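Local coordinates for protein nicotinate phosphoribosyltransferase (PDB 1VLP) that catalyses the ATP-dependent synthesis of nicotinate ribonucleotide from nicotinate and 5-phosphoribosyl 1-diphosphate, the first step from nicotinic acid to NAD in yeast, at residues A[317-320]-A[321-325]; A[106-109]-A[110-114]; A[166-169]-A[170-173]. All blocks are in the same frame, centred on the assembly; numbering follows the deposited sequence. Where two conformers were deposited one is given.

Contact 1 (A[317-320]-A[321-325])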
loop_
_atom_site.group_PDB
_atom_site.type_symbol
_atom_site.label_atom_id
_atom_site.label_comp_id
_atom_site.label_asym_id
_atom_site.label_seq_id
_atom_site.Cartn_x
_atom_site.Cartn_y
_atom_site.Cartn_z
ATOM N N LYS A 317 -10.426 -12.305 16.923
ATOM C CA LYS A 317 -11.524 -12.748 17.755
ATOM C C LYS A 317 -12.792 -11.992 17.397
ATOM O O LYS A 317 -13.848 -12.603 17.290
ATOM C CB LYS A 317 -11.163 -12.604 19.227
ATOM C CG LYS A 317 -10.087 -13.622 19.665
ATOM C CD LYS A 317 -9.993 -13.787 21.188
ATOM C CE LYS A 317 -9.626 -12.574 21.901
ATOM N NZ LYS A 317 -9.300 -12.889 23.358
ATOM N N LYS A 318 -12.654 -10.676 17.232
ATOM C CA LYS A 318 -13.796 -9.780 16.995
ATOM C C LYS A 318 -14.477 -10.138 15.670
ATOM O O LYS A 318 -15.728 -10.224 15.576
ATOM C CB LYS A 318 -13.342 -8.318 17.001
ATOM C CG LYS A 318 -14.442 -7.308 16.692
ATOM C CD LYS A 318 -13.934 -5.853 16.739
ATOM C CE LYS A 318 -14.158 -5.247 18.102
ATOM N NZ LYS A 318 -13.525 -3.920 18.131
ATOM N N ILE A 319 -13.658 -10.290 14.632
ATOM C CA ILE A 319 -14.130 -10.636 13.286
ATOM C C ILE A 319 -14.750 -12.035 13.217
ATOM O O ILE A 319 -15.795 -12.227 12.578
ATOM C CB ILE A 319 -12.959 -10.520 12.249
ATOM C CG1 ILE A 319 -12.601 -9.057 12.044
ATOM C CG2 ILE A 319 -13.316 -11.151 10.945
ATOM C CD1 ILE A 319 -13.755 -8.168 11.570
ATOM N N SER A 320 -14.127 -13.000 13.879
ATOM C CA SER A 320 -14.653 -14.355 13.951
ATOM C C SER A 320 -16.029 -14.389 14.576
ATOM O O SER A 320 -16.953 -14.991 14.033
ATOM C CB SER A 320 -13.688 -15.277 14.733
ATOM O OG SER A 320 -14.248 -16.561 14.919
ATOM N N HIS A 321 -16.183 -13.727 15.722
ATOM C CA HIS A 321 -17.497 -13.597 16.352
ATOM C C HIS A 321 -18.493 -12.962 15.387
ATOM O O HIS A 321 -19.609 -13.402 15.280
ATOM C CB HIS A 321 -17.382 -12.760 17.630
ATOM C CG HIS A 321 -18.721 -12.338 18.196
ATOM N ND1 HIS A 321 -19.608 -13.245 18.709
ATOM C CD2 HIS A 321 -19.321 -11.126 18.295
ATOM C CE1 HIS A 321 -20.707 -12.628 19.103
ATOM N NE2 HIS A 321 -20.554 -11.331 18.886
ATOM N N HIS A 322 -18.080 -11.918 14.677
ATOM C CA HIS A 322 -18.995 -11.296 13.733
ATOM C C HIS A 322 -19.447 -12.266 12.670
ATOM O O HIS A 322 -20.633 -12.395 12.423
ATOM C CB HIS A 322 -18.401 -10.079 13.075
ATOM C CG HIS A 322 -19.394 -9.315 12.255
ATOM N ND1 HIS A 322 -20.361 -8.504 12.822
ATOM C CD2 HIS A 322 -19.576 -9.254 10.916
ATOM C CE1 HIS A 322 -21.081 -7.960 11.847
ATOM N NE2 HIS A 322 -20.611 -8.386 10.688
ATOM N N TYR A 323 -18.513 -12.938 12.022
ATOM C CA TYR A 323 -18.882 -13.813 10.920
ATOM C C TYR A 323 -19.664 -15.081 11.367
ATOM O O TYR A 323 -20.669 -15.435 10.753
ATOM C CB TYR A 323 -17.637 -14.234 10.174
ATOM C CG TYR A 323 -17.106 -13.310 9.096
ATOM C CD1 TYR A 323 -17.937 -12.842 8.068
ATOM C CD2 TYR A 323 -15.745 -12.979 9.044
ATOM C CE1 TYR A 323 -17.445 -12.039 7.043
ATOM C CE2 TYR A 323 -15.240 -12.192 8.051
ATOM C CZ TYR A 323 -16.076 -11.724 7.027
ATOM O OH TYR A 323 -15.488 -10.940 6.019
ATOM N N HIS A 324 -19.224 -15.706 12.438
ATOM C CA HIS A 324 -19.755 -17.005 12.803
ATOM C C HIS A 324 -20.990 -16.928 13.674
ATOM O O HIS A 324 -21.931 -17.666 13.492
ATOM C CB HIS A 324 -18.685 -17.798 13.577
ATOM C CG HIS A 324 -19.085 -19.209 13.933
ATOM N ND1 HIS A 324 -19.377 -20.162 12.979
ATOM C CD2 HIS A 324 -19.174 -19.841 15.129
ATOM C CE1 HIS A 324 -19.660 -21.313 13.573
ATOM N NE2 HIS A 324 -19.546 -21.147 14.877
ATOM N N ASP A 325 -20.977 -15.988 14.596
ATOM C CA ASP A 325 -22.068 -15.776 15.536
ATOM C C ASP A 325 -23.118 -14.802 15.014
ATOM O O ASP A 325 -24.317 -15.130 15.058
ATOM C CB ASP A 325 -21.545 -15.319 16.902
ATOM C CG ASP A 325 -20.696 -16.405 17.627
ATOM O OD1 ASP A 325 -20.835 -17.598 17.302
ATOM O OD2 ASP A 325 -19.888 -16.026 18.510
#
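The carbonyl oxygen of Lys317 accepts the backbone N-H of His321, the first of four consecutive i to i+4 bonds in helix 312-326, the crossover helix of the beta-alpha-beta unit that runs from strand 304-307 to strand 335-338. That bond is nearly straight, 172° at the hydrogen, while the side chain of Lys317 leads off to a salt bridge with Glu314. Lys318 O takes His322 N at 3.0 Å, a more bent bond of 153°; its own amine pairs with Asp288. Ile319 carries the apolar contact. Its CG2, anti to the backbone N, lies 3.6 Å from CD2 of Tyr323, one turn on, and equally near CE2 of that ring. The two side chains run side by side and point the same way, both against Val305 of strand 304-307, which packs this face of the helix on the parallel sheet. Loop residues Leu329, Lys334 and Met359 also touch the Tyr323 side chain, and backbone bonding between Tyr323 and Leu329 ties the helix to the loop that follows. Ser320 closes the series, its O accepting from His324 N at 2.9 Å. The hydroxyl of Ser320 bonds to Asn357 O, just after helix 344-356. His322, also buried, donates through NE2 to Phe294 O and packs on Leu291 of helix 287-291. A last link joins residues four apart on the exposed face. With CG anti to the backbone N (chi1 168°), the His321 ring stands where its ND1 meets the carboxylate of Asp325; the acceptor may favour a protonated ring. OD2 of Asp325 lies near the ring plane, 2.8 Å from ND1 of His321, and accepts the N-H through its anti lone pair.

Contact 2 (A[106-109]-A[110-114])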
loop_
_atom_site.group_PDB
_atom_site.type_symbol
_atom_site.label_atom_id
_atom_site.label_comp_id
_atom_site.label_asym_id
_atom_site.label_seq_id
_atom_site.Cartn_x
_atom_site.Cartn_y
_atom_site.Cartn_z
ATOM N N LYS A 106 -1.322 11.012 -19.294
ATOM C CA LYS A 106 -0.008 11.079 -18.716
ATOM C C LYS A 106 -0.085 11.709 -17.348
ATOM O O LYS A 106 -1.083 12.349 -17.005
ATOM C CB LYS A 106 0.928 11.925 -19.588
ATOM C CG LYS A 106 0.476 13.353 -19.735
ATOM C CD LYS A 106 1.138 14.038 -20.940
ATOM C CE LYS A 106 0.170 15.025 -21.638
ATOM N NZ LYS A 106 -1.032 14.425 -22.338
ATOM N N LEU A 107 0.988 11.548 -16.597
ATOM C CA LEU A 107 1.162 12.282 -15.343
ATOM C C LEU A 107 1.719 13.666 -15.671
ATOM O O LEU A 107 2.472 13.829 -16.673
ATOM C CB LEU A 107 2.120 11.499 -14.418
ATOM C CG LEU A 107 1.654 10.127 -13.928
ATOM C CD1 LEU A 107 2.777 9.509 -13.122
ATOM C CD2 LEU A 107 0.337 10.300 -13.106
ATOM N N HIS A 108 1.391 14.641 -14.820
ATOM C CA HIS A 108 1.878 16.014 -14.980
ATOM C C HIS A 108 2.552 16.442 -13.708
ATOM O O HIS A 108 1.985 17.212 -12.936
ATOM C CB HIS A 108 0.733 16.989 -15.332
ATOM C CG HIS A 108 -0.070 16.587 -16.538
ATOM N ND1 HIS A 108 -1.095 15.659 -16.477
ATOM C CD2 HIS A 108 0.003 16.979 -17.824
ATOM C CE1 HIS A 108 -1.614 15.499 -17.681
ATOM N NE2 HIS A 108 -0.948 16.275 -18.521
ATOM N N PRO A 109 3.772 15.912 -13.423
ATOM C CA PRO A 109 4.405 16.226 -12.146
ATOM C C PRO A 109 4.656 17.715 -11.921
ATOM O O PRO A 109 4.642 18.187 -10.766
ATOM C CB PRO A 109 5.726 15.414 -12.199
ATOM C CG PRO A 109 5.941 15.073 -13.580
ATOM C CD PRO A 109 4.603 15.018 -14.240
ATOM N N GLU A 110 4.908 18.457 -13.008
ATOM C CA GLU A 110 5.185 19.873 -12.913
ATOM C C GLU A 110 3.999 20.691 -12.345
ATOM O O GLU A 110 4.210 21.713 -11.708
ATOM C CB GLU A 110 5.643 20.400 -14.281
ATOM C CG GLU A 110 4.524 20.579 -15.347
ATOM C CD GLU A 110 3.997 19.289 -15.999
ATOM O OE1 GLU A 110 4.520 18.165 -15.731
ATOM O OE2 GLU A 110 3.057 19.432 -16.819
ATOM N N GLU A 111 2.783 20.214 -12.565
ATOM C CA GLU A 111 1.559 20.822 -12.060
ATOM C C GLU A 111 1.107 20.208 -10.757
ATOM O O GLU A 111 0.634 20.917 -9.889
ATOM C CB GLU A 111 0.427 20.631 -13.076
ATOM C CG GLU A 111 0.609 21.379 -14.417
ATOM C CD GLU A 111 -0.564 21.160 -15.406
ATOM O OE1 GLU A 111 -1.365 20.200 -15.227
ATOM O OE2 GLU A 111 -0.677 21.957 -16.372
ATOM N N GLN A 112 1.300 18.901 -10.587
ATOM C CA GLN A 112 0.787 18.179 -9.414
ATOM C C GLN A 112 1.716 18.158 -8.198
ATOM O O GLN A 112 1.221 18.145 -7.073
ATOM C CB GLN A 112 0.456 16.740 -9.760
ATOM C CG GLN A 112 -1.019 16.458 -9.922
ATOM C CD GLN A 112 -1.636 17.236 -11.068
ATOM O OE1 GLN A 112 -2.207 18.304 -10.848
ATOM N NE2 GLN A 112 -1.541 16.699 -12.292
ATOM N N ILE A 113 3.032 18.066 -8.414
ATOM C CA ILE A 113 3.988 17.968 -7.286
ATOM C C ILE A 113 4.542 19.329 -6.940
ATOM O O ILE A 113 5.051 20.046 -7.829
ATOM C CB ILE A 113 5.175 17.023 -7.601
ATOM C CG1 ILE A 113 4.666 15.664 -8.048
ATOM C CG2 ILE A 113 6.089 16.903 -6.420
ATOM C CD1 ILE A 113 5.799 14.694 -8.479
ATOM N N SER A 114 4.427 19.683 -5.667
ATOM C CA SER A 114 5.109 20.818 -5.126
ATOM C C SER A 114 6.171 20.271 -4.200
ATOM O O SER A 114 5.846 19.798 -3.161
ATOM C CB SER A 114 4.151 21.675 -4.305
ATOM O OG SER A 114 4.854 22.718 -3.636
#
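His108 and Glu110 lie side by side and point the same way at the start of the short helix 109-112, with imidazole and carboxylate planes 62° apart. OE2 of Glu110 lies near the ring plane at the CD2 edge, 4.0 Å from CD2 of His108 and 3.7 Å from its CB, while NE2 of the ring is well beyond bonding distance. Glu110 gets there by folding back on itself. Its CG sits between the backbone N and the carbonyl carbon (chi1 75°), and a second bend at chi2 carries the acid group over the peptide that joins His108 to Pro109. There Glu110 OE1 is 3.3 Å from His108 C. The same oxygen lies near N and CD of Pro109, which as a proline has no N-H to offer. Glu111 runs alongside the histidine too, its chain extended, and its carboxylate is turned only 24° from the plane of the ring; OE1 of Glu111 approaches CB of His108 at 3.8 Å. Two acids near one imidazole could raise its affinity for a proton, although neither is in contact with a ring nitrogen. The backbone oxygen of His108 is gripped twice: Gln112 N donates to it at 3.0 Å, and Glu111 N reaches it at 3.1 Å from above the carbonyl plane. Pro109 O in turn accepts from Ile113 N at 2.9 Å. CD1 of Ile113 also rests 3.8 Å from CB of Pro109, an apolar pair; Tyr143 of a neighbouring loop packs against Pro109. The arrangement is a one-turn helix with His108 at the N-cap position and proline as its first residue, leading directly into strand 113-120, an outermost strand of the antiparallel sheet in the N-terminal part of the enzyme.

Contact 3 (A[166-169]-A[170-173])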
loop_
_atom_site.group_PDB
_atom_site.type_symbol
_atom_site.label_atom_id
_atom_site.label_comp_id
_atom_site.label_asym_id
_atom_site.label_seq_id
_atom_site.Cartn_x
_atom_site.Cartn_y
_atom_site.Cartn_z
ATOM N N GLU A 166 24.795 -7.859 -0.173
ATOM C CA GLU A 166 25.236 -9.202 0.121
ATOM C C GLU A 166 24.159 -9.937 0.875
ATOM O O GLU A 166 23.563 -9.396 1.803
ATOM C CB GLU A 166 26.517 -9.190 0.934
ATOM C CG GLU A 166 27.702 -8.618 0.125
ATOM C CD GLU A 166 27.982 -9.401 -1.172
ATOM O OE1 GLU A 166 28.387 -10.594 -1.082
ATOM O OE2 GLU A 166 27.777 -8.816 -2.269
ATOM N N ASN A 167 23.900 -11.148 0.405
ATOM C CA ASN A 167 22.967 -12.084 1.022
ATOM C C ASN A 167 21.479 -11.691 0.975
ATOM O O ASN A 167 20.666 -12.351 1.644
ATOM C CB ASN A 167 23.378 -12.398 2.455
ATOM C CG ASN A 167 24.748 -13.077 2.530
ATOM O OD1 ASN A 167 24.960 -14.137 1.916
ATOM N ND2 ASN A 167 25.690 -12.450 3.240
ATOM N N GLN A 168 21.121 -10.636 0.228
ATOM C CA GLN A 168 19.698 -10.212 0.114
ATOM C C GLN A 168 18.848 -11.320 -0.517
ATOM O O GLN A 168 17.781 -11.728 0.003
ATOM C CB GLN A 168 19.571 -8.924 -0.691
ATOM C CG GLN A 168 19.924 -7.670 0.126
ATOM C CD GLN A 168 18.998 -7.505 1.319
ATOM O OE1 GLN A 168 17.790 -7.645 1.137
ATOM N NE2 GLN A 168 19.548 -7.173 2.531
ATOM N N LEU A 169 19.345 -11.901 -1.589
ATOM C CA LEU A 169 18.545 -12.981 -2.206
ATOM C C LEU A 169 18.343 -14.178 -1.238
ATOM O O LEU A 169 17.220 -14.656 -1.055
ATOM C CB LEU A 169 19.205 -13.413 -3.509
ATOM C CG LEU A 169 18.496 -14.437 -4.408
ATOM C CD1 LEU A 169 19.225 -14.314 -5.745
ATOM C CD2 LEU A 169 18.584 -15.848 -3.849
ATOM N N GLU A 170 19.447 -14.646 -0.645
ATOM C CA GLU A 170 19.449 -15.765 0.291
ATOM C C GLU A 170 18.571 -15.529 1.534
ATOM O O GLU A 170 17.887 -16.457 2.021
ATOM C CB GLU A 170 20.890 -16.021 0.719
ATOM C CG GLU A 170 21.809 -16.547 -0.408
ATOM C CD GLU A 170 22.321 -15.504 -1.439
ATOM O OE1 GLU A 170 22.159 -14.261 -1.310
ATOM O OE2 GLU A 170 22.912 -15.969 -2.448
ATOM N N GLN A 171 18.592 -14.290 2.035
ATOM C CA GLN A 171 17.782 -13.932 3.204
ATOM C C GLN A 171 16.267 -13.997 2.909
ATOM O O GLN A 171 15.459 -14.502 3.713
ATOM C CB GLN A 171 18.212 -12.542 3.675
ATOM C CG GLN A 171 17.398 -12.003 4.780
ATOM C CD GLN A 171 17.957 -10.694 5.306
ATOM O OE1 GLN A 171 18.779 -10.686 6.224
ATOM N NE2 GLN A 171 17.570 -9.610 4.700
ATOM N N ALA A 172 15.895 -13.478 1.743
ATOM C CA ALA A 172 14.512 -13.574 1.294
ATOM C C ALA A 172 14.083 -15.025 1.073
ATOM O O ALA A 172 12.963 -15.419 1.440
ATOM C CB ALA A 172 14.288 -12.747 0.040
ATOM N N GLU A 173 14.949 -15.797 0.436
ATOM C CA GLU A 173 14.707 -17.218 0.199
ATOM C C GLU A 173 14.437 -17.993 1.491
ATOM O O GLU A 173 13.453 -18.754 1.582
ATOM C CB GLU A 173 15.876 -17.829 -0.539
ATOM C CG GLU A 173 15.629 -19.268 -0.924
ATOM C CD GLU A 173 16.877 -19.989 -1.449
ATOM O OE1 GLU A 173 18.004 -19.448 -1.402
ATOM O OE2 GLU A 173 16.723 -21.137 -1.901
HETATM O O HOH W 1 24.426 -12.558 -1.936
HETATM O O HOH W 2 16.680 -10.022 1.949
#
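Leu169 and Glu170 are consecutive residues in the first turn of helix 168-181, whose N-cap position is held by Asn167. The side chain of Asn167 makes no capping bond, and the glutamate instead reaches back toward the helix start through water. Glu170 has CG beside its backbone N and bends at chi2 (78°), which returns the carboxylate over the first turn: OE1 of Glu170 comes to 3.3 Å from CA of Asn167 and also touches CB of Leu169. One water accepts from Asn167 N and donates to Glu170 OE1, so the acid binds an N-terminal amide indirectly; the helix dipole would probably favour its negative charge here. Leu169 touches Gln205 and Ala172 touches Ile203, both of helix 197-213. Leu169 O accepts Glu173 N in the carbonyl plane at 2.9 Å, following the bonds from Gln171 N to Asn167 O and from Ala172 N to Gln168 O. Gln168 and Gln171 run alongside each other with amide planes at right angles, and NE2 of both donates to the carbonyl of Asp372. A second water lies between these two glutamines: it accepts from Gln171 NE2 at 2.9 Å and lies 2.7 Å from OE1 of Gln168.

In the fold
Along the chain the order is contact 2, contact 3, contact 1, and none touches another. Contact 2 opens strand 113-120 of the antiparallel sheet; contact 1 lies on helix 312-326, which packs on the parallel sheet, on the opposite side of the chain's centre, their centres 45 Å apart. Contact 3, which starts helix 168-181, lies 39 Å from contact 1 and 37 Å from contact 2 between centres. The Gln168 side chain is about 10 Å from that of Thr367, inferred to bind phosphoribosyl diphosphate, and Ile319 similarly far from Arg306, a nicotinate site by similarity. Contacts 1 and 3 thus belong to elements near the probable active site; contact 2 is structural packing in the N-terminal part.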